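Local coordinates for putative sugar ABC transport system, substrate-binding protein (Bordetella parapertussis, PDB 5IX8), which probably binds a carbohydrate as the substrate-binding component of an ABC transporter, at residues A[69-74]-A[93-98]; A[116-121]-A[258-263]; A[189-194]-A[216-221]; A[130-135]-A[246-251]. All blocks are in the same frame, centred on the assembly; numbering follows the deposited sequence. Where two conformers were deposited one is given.

Contact 1: residues A[69-74]-A[93-98]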
loop_
_atom_site.group_PDB
_atom_site.type_symbol
_atom_site.label_atom_id
_atom_site.label_comp_id
_atom_site.label_asym_id
_atom_site.label_seq_id
_atom_site.Cartn_x
_atom_site.Cartn_y
_atom_site.Cartn_z
ATOM N N SER A 69 10.915 15.317 -15.403
ATOM C CA SER A 69 10.324 16.653 -15.446
ATOM C C SER A 69 10.415 17.360 -14.095
ATOM O O SER A 69 10.438 18.602 -14.044
ATOM C CB SER A 69 8.873 16.580 -15.901
ATOM O OG SER A 69 8.074 16.040 -14.875
ATOM N N PHE A 70 10.466 16.602 -12.996
ATOM C CA PHE A 70 10.668 17.237 -11.694
ATOM C C PHE A 70 12.013 17.957 -11.632
ATOM O O PHE A 70 12.151 18.959 -10.919
ATOM C CB PHE A 70 10.588 16.204 -10.568
ATOM C CG PHE A 70 9.232 15.533 -10.409
ATOM C CD1 PHE A 70 8.088 16.007 -11.050
ATOM C CD2 PHE A 70 9.111 14.422 -9.579
ATOM C CE1 PHE A 70 6.859 15.372 -10.874
ATOM C CE2 PHE A 70 7.892 13.801 -9.388
ATOM C CZ PHE A 70 6.763 14.260 -10.055
ATOM N N LYS A 71 13.010 17.460 -12.365
ATOM C CA LYS A 71 14.312 18.115 -12.421
ATOM C C LYS A 71 14.185 19.532 -12.948
ATOM O O LYS A 71 14.771 20.473 -12.401
ATOM C CB LYS A 71 15.257 17.306 -13.312
ATOM C CG LYS A 71 16.554 16.895 -12.672
ATOM C CD LYS A 71 17.632 16.539 -13.717
ATOM C CE LYS A 71 17.392 15.213 -14.391
ATOM N NZ LYS A 71 18.559 14.809 -15.269
ATOM N N THR A 72 13.431 19.693 -14.033
ATOM C CA THR A 72 13.231 20.999 -14.627
ATOM C C THR A 72 12.374 21.894 -13.752
ATOM O O THR A 72 12.512 23.117 -13.810
ATOM C CB THR A 72 12.593 20.820 -15.996
ATOM O OG1 THR A 72 13.200 19.690 -16.638
ATOM C CG2 THR A 72 12.781 22.061 -16.826
ATOM N N LEU A 73 11.480 21.318 -12.945
ATOM C CA LEU A 73 10.625 22.135 -12.098
ATOM C C LEU A 73 11.314 22.559 -10.815
ATOM O O LEU A 73 10.724 23.299 -10.030
ATOM C CB LEU A 73 9.337 21.390 -11.757
ATOM C CG LEU A 73 8.446 21.100 -12.957
ATOM C CD1 LEU A 73 7.395 20.077 -12.602
ATOM C CD2 LEU A 73 7.807 22.379 -13.497
ATOM N N GLY A 74 12.536 22.103 -10.577
ATOM C CA GLY A 74 13.264 22.536 -9.398
ATOM C C GLY A 74 12.721 21.989 -8.097
ATOM O O GLY A 74 12.830 22.643 -7.052
ATOM N N ALA A 93 19.313 7.781 -9.241
ATOM C CA ALA A 93 20.693 8.231 -9.203
ATOM C C ALA A 93 20.865 9.539 -9.964
ATOM O O ALA A 93 21.605 10.431 -9.529
ATOM C CB ALA A 93 21.576 7.141 -9.795
ATOM N N ASP A 94 20.181 9.668 -11.098
ATOM C CA ASP A 94 20.256 10.885 -11.900
ATOM C C ASP A 94 19.654 12.079 -11.170
ATOM O O ASP A 94 20.216 13.185 -11.190
ATOM C CB ASP A 94 19.531 10.650 -13.218
ATOM C CG ASP A 94 19.537 11.873 -14.109
ATOM O OD1 ASP A 94 20.608 12.503 -14.263
ATOM O OD2 ASP A 94 18.485 12.196 -14.676
ATOM N N LEU A 95 18.505 11.881 -10.517
ATOM C CA LEU A 95 17.952 12.966 -9.716
ATOM C C LEU A 95 18.913 13.364 -8.607
ATOM O O LEU A 95 19.132 14.558 -8.371
ATOM C CB LEU A 95 16.594 12.558 -9.155
ATOM C CG LEU A 95 15.421 12.992 -10.038
ATOM C CD1 LEU A 95 15.565 12.593 -11.486
ATOM C CD2 LEU A 95 14.135 12.394 -9.432
ATOM N N ALA A 96 19.521 12.378 -7.931
ATOM C CA ALA A 96 20.418 12.701 -6.824
ATOM C C ALA A 96 21.626 13.500 -7.303
ATOM O O ALA A 96 22.110 14.377 -6.578
ATOM C CB ALA A 96 20.869 11.424 -6.105
ATOM N N ARG A 97 22.134 13.212 -8.515
ATOM C CA ARG A 97 23.258 13.994 -9.005
ATOM C C ARG A 97 22.861 15.438 -9.228
ATOM O O ARG A 97 23.730 16.311 -9.203
ATOM C CB ARG A 97 23.828 13.395 -10.302
ATOM C CG ARG A 97 24.527 12.036 -10.094
ATOM C CD ARG A 97 25.306 11.584 -11.337
ATOM N NE ARG A 97 24.427 11.336 -12.482
ATOM C CZ ARG A 97 23.873 10.156 -12.780
ATOM N NH1 ARG A 97 23.101 10.043 -13.851
ATOM N NH2 ARG A 97 24.077 9.095 -12.017
ATOM N N SER A 98 21.570 15.704 -9.424
ATOM C CA SER A 98 21.052 17.058 -9.568
ATOM C C SER A 98 20.630 17.676 -8.241
ATOM O O SER A 98 19.977 18.730 -8.238
ATOM C CB SER A 98 19.868 17.064 -10.527
ATOM O OG SER A 98 20.311 16.823 -11.854
#

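Contact 2: residues A[116-121]-A[258-263]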
loop_
_atom_site.group_PDB
_atom_site.type_symbol
_atom_site.label_atom_id
_atom_site.label_comp_id
_atom_site.label_asym_id
_atom_site.label_seq_id
_atom_site.Cartn_x
_atom_site.Cartn_y
_atom_site.Cartn_z
ATOM N N PHE A 116 15.029 8.031 1.880
ATOM C CA PHE A 116 14.321 7.298 2.925
ATOM C C PHE A 116 12.934 6.978 2.398
ATOM O O PHE A 116 12.517 7.465 1.344
ATOM C CB PHE A 116 14.223 8.077 4.261
ATOM C CG PHE A 116 13.414 9.347 4.168
ATOM C CD1 PHE A 116 14.017 10.543 3.792
ATOM C CD2 PHE A 116 12.045 9.335 4.400
ATOM C CE1 PHE A 116 13.255 11.723 3.688
ATOM C CE2 PHE A 116 11.300 10.503 4.338
ATOM C CZ PHE A 116 11.893 11.693 3.959
ATOM N N GLY A 117 12.222 6.145 3.148
ATOM C CA GLY A 117 10.876 5.770 2.785
ATOM C C GLY A 117 9.928 5.842 3.967
ATOM O O GLY A 117 10.337 5.849 5.130
ATOM N N VAL A 118 8.639 5.912 3.645
ATOM C CA VAL A 118 7.579 5.796 4.638
ATOM C C VAL A 118 6.600 4.808 4.053
ATOM O O VAL A 118 6.016 5.077 2.995
ATOM C CB VAL A 118 6.872 7.136 4.927
ATOM C CG1 VAL A 118 5.729 6.900 5.891
ATOM C CG2 VAL A 118 7.848 8.188 5.501
ATOM N N LEU A 119 6.439 3.660 4.708
ATOM C CA LEU A 119 5.557 2.638 4.129
ATOM C C LEU A 119 5.049 1.751 5.256
ATOM O O LEU A 119 4.741 2.261 6.333
ATOM C CB LEU A 119 6.279 1.870 3.006
ATOM C CG LEU A 119 7.623 1.158 3.269
ATOM C CD1 LEU A 119 7.782 0.041 2.229
ATOM C CD2 LEU A 119 8.826 2.085 3.173
ATOM N N GLN A 120 4.824 0.470 4.967
ATOM C CA GLN A 120 4.494 -0.524 5.982
ATOM C C GLN A 120 5.227 -1.806 5.647
ATOM O O GLN A 120 5.777 -1.959 4.553
ATOM C CB GLN A 120 2.991 -0.813 6.075
ATOM C CG GLN A 120 2.173 0.244 6.785
ATOM C CD GLN A 120 0.713 -0.166 6.942
ATOM O OE1 GLN A 120 0.091 -0.614 6.000
ATOM N NE2 GLN A 120 0.184 -0.034 8.137
ATOM N N ASP A 121 5.208 -2.741 6.598
ATOM C CA ASP A 121 5.904 -4.018 6.457
ATOM C C ASP A 121 4.980 -4.982 5.718
ATOM O O ASP A 121 4.047 -5.530 6.304
ATOM C CB ASP A 121 6.265 -4.548 7.845
ATOM C CG ASP A 121 7.103 -5.790 7.810
ATOM O OD1 ASP A 121 7.020 -6.562 6.830
ATOM O OD2 ASP A 121 7.862 -5.999 8.790
ATOM N N GLY A 258 1.400 9.875 3.983
ATOM C CA GLY A 258 1.646 11.126 3.274
ATOM C C GLY A 258 2.030 12.258 4.211
ATOM O O GLY A 258 2.940 13.029 3.922
ATOM N N ARG A 259 1.323 12.382 5.340
ATOM C CA ARG A 259 1.675 13.418 6.312
ATOM C C ARG A 259 3.081 13.212 6.828
ATOM O O ARG A 259 3.845 14.178 7.003
ATOM C CB ARG A 259 0.695 13.415 7.479
ATOM C CG ARG A 259 -0.750 13.637 7.088
ATOM C CD ARG A 259 -1.565 13.947 8.362
ATOM N NE ARG A 259 -2.974 14.101 8.049
ATOM C CZ ARG A 259 -3.489 15.175 7.456
ATOM N NH1 ARG A 259 -2.713 16.237 7.158
ATOM N NH2 ARG A 259 -4.788 15.189 7.174
ATOM N N LEU A 260 3.421 11.963 7.139
ATOM C CA LEU A 260 4.758 11.684 7.630
ATOM C C LEU A 260 5.818 12.003 6.590
ATOM O O LEU A 260 6.878 12.502 6.936
ATOM C CB LEU A 260 4.861 10.227 8.067
ATOM C CG LEU A 260 4.034 9.871 9.287
ATOM C CD1 LEU A 260 3.967 8.349 9.469
ATOM C CD2 LEU A 260 4.578 10.549 10.560
ATOM N N ILE A 261 5.557 11.733 5.316
ATOM C CA ILE A 261 6.541 12.092 4.290
ATOM C C ILE A 261 6.883 13.578 4.351
ATOM O O ILE A 261 8.053 13.975 4.267
ATOM C CB ILE A 261 6.011 11.664 2.905
ATOM C CG1 ILE A 261 6.170 10.122 2.781
ATOM C CG2 ILE A 261 6.739 12.405 1.797
ATOM C CD1 ILE A 261 5.319 9.508 1.674
ATOM N N VAL A 262 5.872 14.426 4.505
ATOM C CA VAL A 262 6.123 15.866 4.598
ATOM C C VAL A 262 6.934 16.198 5.849
ATOM O O VAL A 262 7.906 16.981 5.802
ATOM C CB VAL A 262 4.790 16.635 4.567
ATOM C CG1 VAL A 262 5.000 18.122 4.875
ATOM C CG2 VAL A 262 4.136 16.450 3.203
ATOM N N GLN A 263 6.538 15.632 6.999
ATOM C CA GLN A 263 7.235 15.977 8.239
ATOM C C GLN A 263 8.678 15.472 8.238
ATOM O O GLN A 263 9.576 16.133 8.792
ATOM C CB GLN A 263 6.468 15.429 9.447
ATOM C CG GLN A 263 5.144 16.189 9.660
ATOM C CD GLN A 263 5.400 17.631 10.074
ATOM O OE1 GLN A 263 6.430 17.928 10.663
ATOM N NE2 GLN A 263 4.479 18.535 9.747
#

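Contact 3: residues A[189-194]-A[216-221]. With SO4 (sulfate ion), chain D.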
loop_
_atom_site.group_PDB
_atom_site.type_symbol
_atom_site.label_atom_id
_atom_site.label_comp_id
_atom_site.label_asym_id
_atom_site.label_seq_id
_atom_site.Cartn_x
_atom_site.Cartn_y
_atom_site.Cartn_z
ATOM N N ALA A 189 -12.084 -12.460 -12.523
ATOM C CA ALA A 189 -11.812 -13.572 -13.421
ATOM C C ALA A 189 -10.957 -14.619 -12.722
ATOM O O ALA A 189 -11.185 -15.833 -12.860
ATOM C CB ALA A 189 -11.139 -13.060 -14.700
ATOM N N GLN A 190 -9.954 -14.170 -11.980
ATOM C CA GLN A 190 -9.100 -15.158 -11.331
ATOM C C GLN A 190 -9.860 -15.919 -10.256
ATOM O O GLN A 190 -9.652 -17.131 -10.090
ATOM C CB GLN A 190 -7.859 -14.500 -10.747
ATOM C CG GLN A 190 -6.923 -13.965 -11.835
ATOM C CD GLN A 190 -5.672 -13.361 -11.275
ATOM O OE1 GLN A 190 -5.092 -13.835 -10.252
ATOM N NE2 GLN A 190 -5.201 -12.313 -11.953
ATOM N N THR A 191 -10.727 -15.236 -9.506
ATOM C CA THR A 191 -11.413 -15.935 -8.426
ATOM C C THR A 191 -12.494 -16.832 -8.995
ATOM O O THR A 191 -12.723 -17.944 -8.488
ATOM C CB THR A 191 -11.998 -14.937 -7.416
ATOM O OG1 THR A 191 -10.942 -14.086 -6.954
ATOM C CG2 THR A 191 -12.592 -15.689 -6.206
ATOM N N GLN A 192 -13.146 -16.391 -10.066
ATOM C CA GLN A 192 -14.148 -17.256 -10.680
ATOM C C GLN A 192 -13.516 -18.566 -11.150
ATOM O O GLN A 192 -14.067 -19.661 -10.942
ATOM C CB GLN A 192 -14.799 -16.512 -11.846
ATOM C CG GLN A 192 -15.889 -17.270 -12.533
ATOM C CD GLN A 192 -16.852 -16.319 -13.200
ATOM O OE1 GLN A 192 -16.546 -15.744 -14.246
ATOM N NE2 GLN A 192 -18.000 -16.101 -12.568
ATOM N N ASP A 193 -12.353 -18.465 -11.786
ATOM C CA ASP A 193 -11.628 -19.642 -12.234
ATOM C C ASP A 193 -11.201 -20.517 -11.052
ATOM O O ASP A 193 -11.413 -21.743 -11.057
ATOM C CB ASP A 193 -10.429 -19.138 -13.030
ATOM C CG ASP A 193 -9.572 -20.225 -13.550
ATOM O OD1 ASP A 193 -9.987 -20.885 -14.518
ATOM O OD2 ASP A 193 -8.457 -20.385 -13.015
ATOM N N LEU A 194 -10.629 -19.900 -10.003
ATOM C CA LEU A 194 -10.139 -20.718 -8.891
ATOM C C LEU A 194 -11.269 -21.295 -8.043
ATOM O O LEU A 194 -11.101 -22.404 -7.512
ATOM C CB LEU A 194 -9.149 -19.931 -8.021
ATOM C CG LEU A 194 -7.804 -19.799 -8.754
ATOM C CD1 LEU A 194 -7.014 -18.562 -8.239
ATOM C CD2 LEU A 194 -6.990 -21.101 -8.642
ATOM N N VAL A 216 -15.114 -11.066 -4.113
ATOM C CA VAL A 216 -16.477 -11.050 -3.587
ATOM C C VAL A 216 -17.490 -11.117 -4.723
ATOM O O VAL A 216 -18.495 -11.835 -4.623
ATOM C CB VAL A 216 -16.691 -9.813 -2.695
ATOM C CG1 VAL A 216 -18.187 -9.586 -2.370
ATOM C CG2 VAL A 216 -15.893 -9.949 -1.398
ATOM N N ARG A 217 -17.244 -10.402 -5.836
ATOM C CA ARG A 217 -18.192 -10.495 -6.958
ATOM C C ARG A 217 -18.256 -11.921 -7.480
ATOM O O ARG A 217 -19.339 -12.425 -7.793
ATOM C CB ARG A 217 -17.829 -9.571 -8.133
ATOM C CG ARG A 217 -17.888 -8.060 -7.895
ATOM C CD ARG A 217 -17.656 -7.293 -9.241
ATOM N NE ARG A 217 -18.820 -7.243 -10.131
ATOM C CZ ARG A 217 -18.781 -6.992 -11.450
ATOM N NH1 ARG A 217 -17.633 -6.834 -12.065
ATOM N NH2 ARG A 217 -19.913 -6.936 -12.183
ATOM N N ALA A 218 -17.098 -12.577 -7.594
ATOM C CA ALA A 218 -17.062 -13.964 -8.061
ATOM C C ALA A 218 -17.782 -14.893 -7.098
ATOM O O ALA A 218 -18.513 -15.796 -7.531
ATOM C CB ALA A 218 -15.614 -14.434 -8.268
ATOM N N ALA A 219 -17.555 -14.715 -5.793
ATOM C CA ALA A 219 -18.205 -15.555 -4.796
ATOM C C ALA A 219 -19.711 -15.359 -4.841
ATOM O O ALA A 219 -20.472 -16.333 -4.763
ATOM C CB ALA A 219 -17.655 -15.223 -3.398
ATOM N N ARG A 220 -20.159 -14.107 -5.025
ATOM C CA ARG A 220 -21.597 -13.850 -5.103
ATOM C C ARG A 220 -22.195 -14.540 -6.326
ATOM O O ARG A 220 -23.266 -15.165 -6.246
ATOM C CB ARG A 220 -21.858 -12.333 -5.138
ATOM C CG ARG A 220 -21.680 -11.629 -3.782
ATOM C CD ARG A 220 -21.788 -10.083 -3.866
ATOM N NE ARG A 220 -21.613 -9.463 -2.545
ATOM C CZ ARG A 220 -21.504 -8.150 -2.314
ATOM N NH1 ARG A 220 -21.531 -7.276 -3.318
ATOM N NH2 ARG A 220 -21.364 -7.701 -1.067
ATOM N N GLN A 221 -21.527 -14.428 -7.471
ATOM C CA GLN A 221 -22.071 -15.023 -8.683
ATOM C C GLN A 221 -22.121 -16.542 -8.569
ATOM O O GLN A 221 -23.089 -17.166 -9.027
ATOM C CB GLN A 221 -21.258 -14.581 -9.910
ATOM C CG GLN A 221 -21.669 -15.303 -11.205
ATOM C CD GLN A 221 -21.254 -14.560 -12.518
ATOM O OE1 GLN A 221 -20.358 -14.978 -13.213
ATOM N NE2 GLN A 221 -21.972 -13.502 -12.862
HETATM S S SO4 D . -22.988 -11.253 0.339
HETATM O O1 SO4 D . -22.960 -10.946 1.757
HETATM O O2 SO4 D . -21.679 -10.953 -0.253
HETATM O O3 SO4 D . -23.294 -12.669 0.153
HETATM O O4 SO4 D . -24.026 -10.434 -0.273
HETATM O O HOH W 1 -17.808 -17.131 -9.854
#

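Contact 4: residues A[130-135]-A[246-251]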
loop_
_atom_site.group_PDB
_atom_site.type_symbol
_atom_site.label_atom_id
_atom_site.label_comp_id
_atom_site.label_asym_id
_atom_site.label_seq_id
_atom_site.Cartn_x
_atom_site.Cartn_y
_atom_site.Cartn_z
ATOM N N GLY A 130 -2.947 -13.804 7.984
ATOM C CA GLY A 130 -2.835 -15.202 8.367
ATOM C C GLY A 130 -3.385 -15.482 9.753
ATOM O O GLY A 130 -4.072 -16.492 9.971
ATOM N N LYS A 131 -3.099 -14.599 10.712
ATOM C CA LYS A 131 -3.638 -14.794 12.052
ATOM C C LYS A 131 -5.152 -14.691 12.050
ATOM O O LYS A 131 -5.837 -15.484 12.710
ATOM C CB LYS A 131 -3.033 -13.781 13.021
ATOM C CG LYS A 131 -3.652 -13.867 14.446
ATOM C CD LYS A 131 -3.050 -12.809 15.367
ATOM C CE LYS A 131 -3.862 -12.590 16.646
ATOM N NZ LYS A 131 -4.079 -13.879 17.378
ATOM N N ALA A 132 -5.705 -13.736 11.291
ATOM C CA ALA A 132 -7.164 -13.637 11.205
ATOM C C ALA A 132 -7.768 -14.930 10.665
ATOM O O ALA A 132 -8.775 -15.427 11.187
ATOM C CB ALA A 132 -7.543 -12.451 10.331
ATOM N N LEU A 133 -7.137 -15.500 9.636
ATOM C CA LEU A 133 -7.572 -16.772 9.077
ATOM C C LEU A 133 -7.529 -17.863 10.136
ATOM O O LEU A 133 -8.521 -18.566 10.383
ATOM C CB LEU A 133 -6.665 -17.138 7.904
ATOM C CG LEU A 133 -6.967 -18.477 7.248
ATOM C CD1 LEU A 133 -8.054 -18.309 6.212
ATOM C CD2 LEU A 133 -5.705 -19.044 6.605
ATOM N N CYS A 134 -6.382 -18.000 10.793
ATOM C CA CYS A 134 -6.223 -19.068 11.777
ATOM C C CYS A 134 -7.220 -18.924 12.920
ATOM O O CYS A 134 -7.830 -19.910 13.347
ATOM C CB CYS A 134 -4.791 -19.072 12.301
ATOM S SG CYS A 134 -3.594 -19.560 11.005
ATOM N N ASP A 135 -7.425 -17.697 13.404
ATOM C CA ASP A 135 -8.369 -17.470 14.494
ATOM C C ASP A 135 -9.823 -17.707 14.087
ATOM O O ASP A 135 -10.679 -17.878 14.959
ATOM C CB ASP A 135 -8.207 -16.049 15.031
ATOM C CG ASP A 135 -6.885 -15.854 15.761
ATOM O OD1 ASP A 135 -6.210 -16.865 16.065
ATOM O OD2 ASP A 135 -6.527 -14.699 16.043
ATOM N N LEU A 246 -16.342 -10.358 4.126
ATOM C CA LEU A 246 -14.924 -10.093 4.347
ATOM C C LEU A 246 -14.599 -10.472 5.784
ATOM O O LEU A 246 -15.192 -9.927 6.726
ATOM C CB LEU A 246 -14.559 -8.625 4.103
ATOM C CG LEU A 246 -14.674 -8.047 2.686
ATOM C CD1 LEU A 246 -14.241 -6.559 2.691
ATOM C CD2 LEU A 246 -13.881 -8.844 1.645
ATOM N N LEU A 247 -13.668 -11.409 5.947
ATOM C CA LEU A 247 -13.271 -11.839 7.287
ATOM C C LEU A 247 -12.417 -10.791 7.965
ATOM O O LEU A 247 -12.565 -10.532 9.169
ATOM C CB LEU A 247 -12.500 -13.153 7.194
ATOM C CG LEU A 247 -11.859 -13.691 8.473
ATOM C CD1 LEU A 247 -12.903 -13.963 9.554
ATOM C CD2 LEU A 247 -11.036 -14.940 8.150
ATOM N N ALA A 248 -11.523 -10.175 7.204
ATOM C CA ALA A 248 -10.576 -9.226 7.749
ATOM C C ALA A 248 -10.012 -8.409 6.611
ATOM O O ALA A 248 -9.817 -8.914 5.490
ATOM C CB ALA A 248 -9.435 -9.939 8.489
ATOM N N VAL A 249 -9.716 -7.154 6.917
ATOM C CA VAL A 249 -9.111 -6.243 5.963
ATOM C C VAL A 249 -7.968 -5.572 6.675
ATOM O O VAL A 249 -8.184 -4.870 7.671
ATOM C CB VAL A 249 -10.098 -5.175 5.446
ATOM C CG1 VAL A 249 -9.364 -4.227 4.484
ATOM C CG2 VAL A 249 -11.322 -5.832 4.772
ATOM N N ALA A 250 -6.776 -5.726 6.155
ATOM C CA ALA A 250 -5.667 -5.005 6.765
ATOM C C ALA A 250 -5.815 -3.508 6.474
ATOM O O ALA A 250 -6.117 -3.121 5.345
ATOM C CB ALA A 250 -4.344 -5.558 6.245
ATOM N N SER A 251 -5.657 -2.668 7.504
ATOM C CA SER A 251 -5.677 -1.215 7.298
ATOM C C SER A 251 -4.377 -0.784 6.623
ATOM O O SER A 251 -3.299 -1.176 7.059
ATOM C CB SER A 251 -5.843 -0.491 8.654
ATOM O OG SER A 251 -5.583 0.918 8.577
#

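Contact 1: residues A[69-74]-A[93-98]
K71 reaches from helix 60-73 to the flank of helix 89-97 and sets its ammonium group against the carboxylate of D94. The short bond of this salt bridge runs from K71 NZ to D94 OD2 at 2.7 Å, while D94 OD1 is 3.2 Å from K71 NZ. The lysine arrives on the syn side of OD2, 23° out of the carboxylate plane, and the two side chains cross at about a right angle. OD2 also accepts a hydrogen bond from NE2 of Q68, one turn back on the lysine's own helix, which gives this oxygen two donors from helix 60-73. OD1 is left facing R97 on its own helix, with R97 NH1 at 3.5 Å, and one face of that guanidinium lies over A93 O and D94 CA. The carboxylate is thus the shared centre of a K71-D94-R97 network, and the two cations should favour its ionised form.

The bend of K71 at chi3 (-74°) lets the methylenes run past S98 before the chain turns to D94: K71 CD lies 3.3 Å from S98 OG, and K71 CE 4.3 Å from L95 CD1. Deeper in, L95 is buried against A78, L67 and Q68. At the helix ends S98 N donates to L95 O at 2.9 Å, and G74, with positive phi, closes a Schellman motif, its N bonding weakly back to K71 O. Two neighbouring helices bridged in this way, with F70 and L95 both touching A78 of strand 77-80, belong to successive beta-alpha-beta crossovers of a Rossmann-like parallel sheet.

Contact 2: residues A[116-121]-A[258-263]
V118 meets helix 254-270 with both of its methyl groups, and the tight part of the contact is its junction with I261. V118 CG2 and I261 CG1 are 3.7 Å apart, with V118 CB just as near to the same methylene. The other branch of V118, CG1, stands trans to the main-chain N (chi1 176°) and is directed instead to L260, where it stops 4.1 Å from L260 CB, the side chains crossing at about a right angle. Strand 116-119 and helix 258-263 run nearly antiparallel, at 157°, their axes 8.5 Å apart. Both segments adjoin interdomain crossings of a two-domain periplasmic binding protein: the strand leaves its sheet through Q120 and D121, the latter capping helix 122-135, and the helix receives the chain coming back from strand 246-250.

Packing slackens toward F116, whose ring turns only its edge to the helix, with F116 CZ 4.5 Å from I261 O. I261 fills in beside it against I103 and A105 of the adjacent strand, and L260 reaches F289 of strand 288-290. The polar side chains of the helix lie well clear of the strand: R259 forms salt bridges with D39 and E40, and Q263 donates to E40 of helix 28-43.

Contact 3: residues A[189-194]-A[216-221]
Q192 and Q221 each swing CG anti to the backbone N (chi1 -178° and 173°) and continue extended, which carries their amides across the gap between the two helices. In the Q192 conformer described, one of two modelled, NE2 of Q192 donates to OE1 of Q221 at 2.7 Å. The bond is somewhat bent at the hydrogen; separately, the acceptor lies close to the Q192 amide plane, and the donor stands out of the carbonyl plane of Q221. A water takes the other N-H, 2.9 Å from Q192 NE2, and passes a hydrogen on to A218 O at 2.8 Å, using both amide hydrogens.

Closer to the helix axes, the close approach is consistent with the small side chain of A218. Its CB rests 3.6 Å from Q192 N and 3.7 Å from T191 CB, while T191 OG1 turns back to G187 O. Away from the interface, R220 NE grips O2 of a sulfate, probably from the crystallisation liquor, at 2.7 Å; R245 binds the same ion, and V216 CG1 lies over one face of the R220 guanidinium, offset toward its edge.

Helices 184-197 and 209-221, crossing at -41° with axes 8.2 Å apart in these segments, are joined through strand 201-205, which follows the first and leads into the second; A218 also packs on M188 and L195 of helix 184-197, and A219 on V226 just before strand 227-231.

Contact 4: residues A[130-135]-A[246-251]
A132 and A248 meet where helix 122-135 packs on strand 246-250, a helix-on-sheet contact in the domain built around the mixed sheet. Their methyl groups stand opposite each other, A132 CB 3.6 Å from A248 CB, with the two CA atoms 6.6 Å apart. L247 flanks this pair: it turns its CG opposite the backbone N (chi1 173°), and the CD2 branch lies over the helix backbone, 3.8 Å from A132 O and 4.0 Å from L133 CA. L247 and A248, though adjacent, both direct their CB to the helix, because the chain turns a corner at L247 and breaks the usual strand alternation.

L133 points its CB off this strand and instead covers L229 of the neighbouring strand 227-231 and Y203 of strand 201-205 beyond it; Y203 touches L247 as well. At the solvent edge K131 NZ donates to D135 OD2 at 2.9 Å, a salt bridge one turn along the helix on the carboxylate's syn lone pair. C134 faces away and is tied by a disulfide to C169. The alanine pair and L247 form part of the hydrophobic layer between helix and sheet in an alpha/beta domain with a Rossmann-like core.

Contacts 1 and 2 belong to one domain and contacts 3 and 4 to the other. Contact 2 is fully buried, its side-chain packing apolar; contact 4 is also apolar but only partly buried. Contacts 1 and 3 are helix-helix pairs near the periphery, their centres about 44 Å apart, and both add polar side-chain bonds: a charged network in the first, a glutamine pair with water in the second. Contacts 2 and 4 share two chain passages, since strand 116-119 runs into helix 122-135 and strand 246-250 into helix 254-270. Contact 3 adjoins contact 4 through V216 CG2 and L246 CD2, 3.8 Å apart.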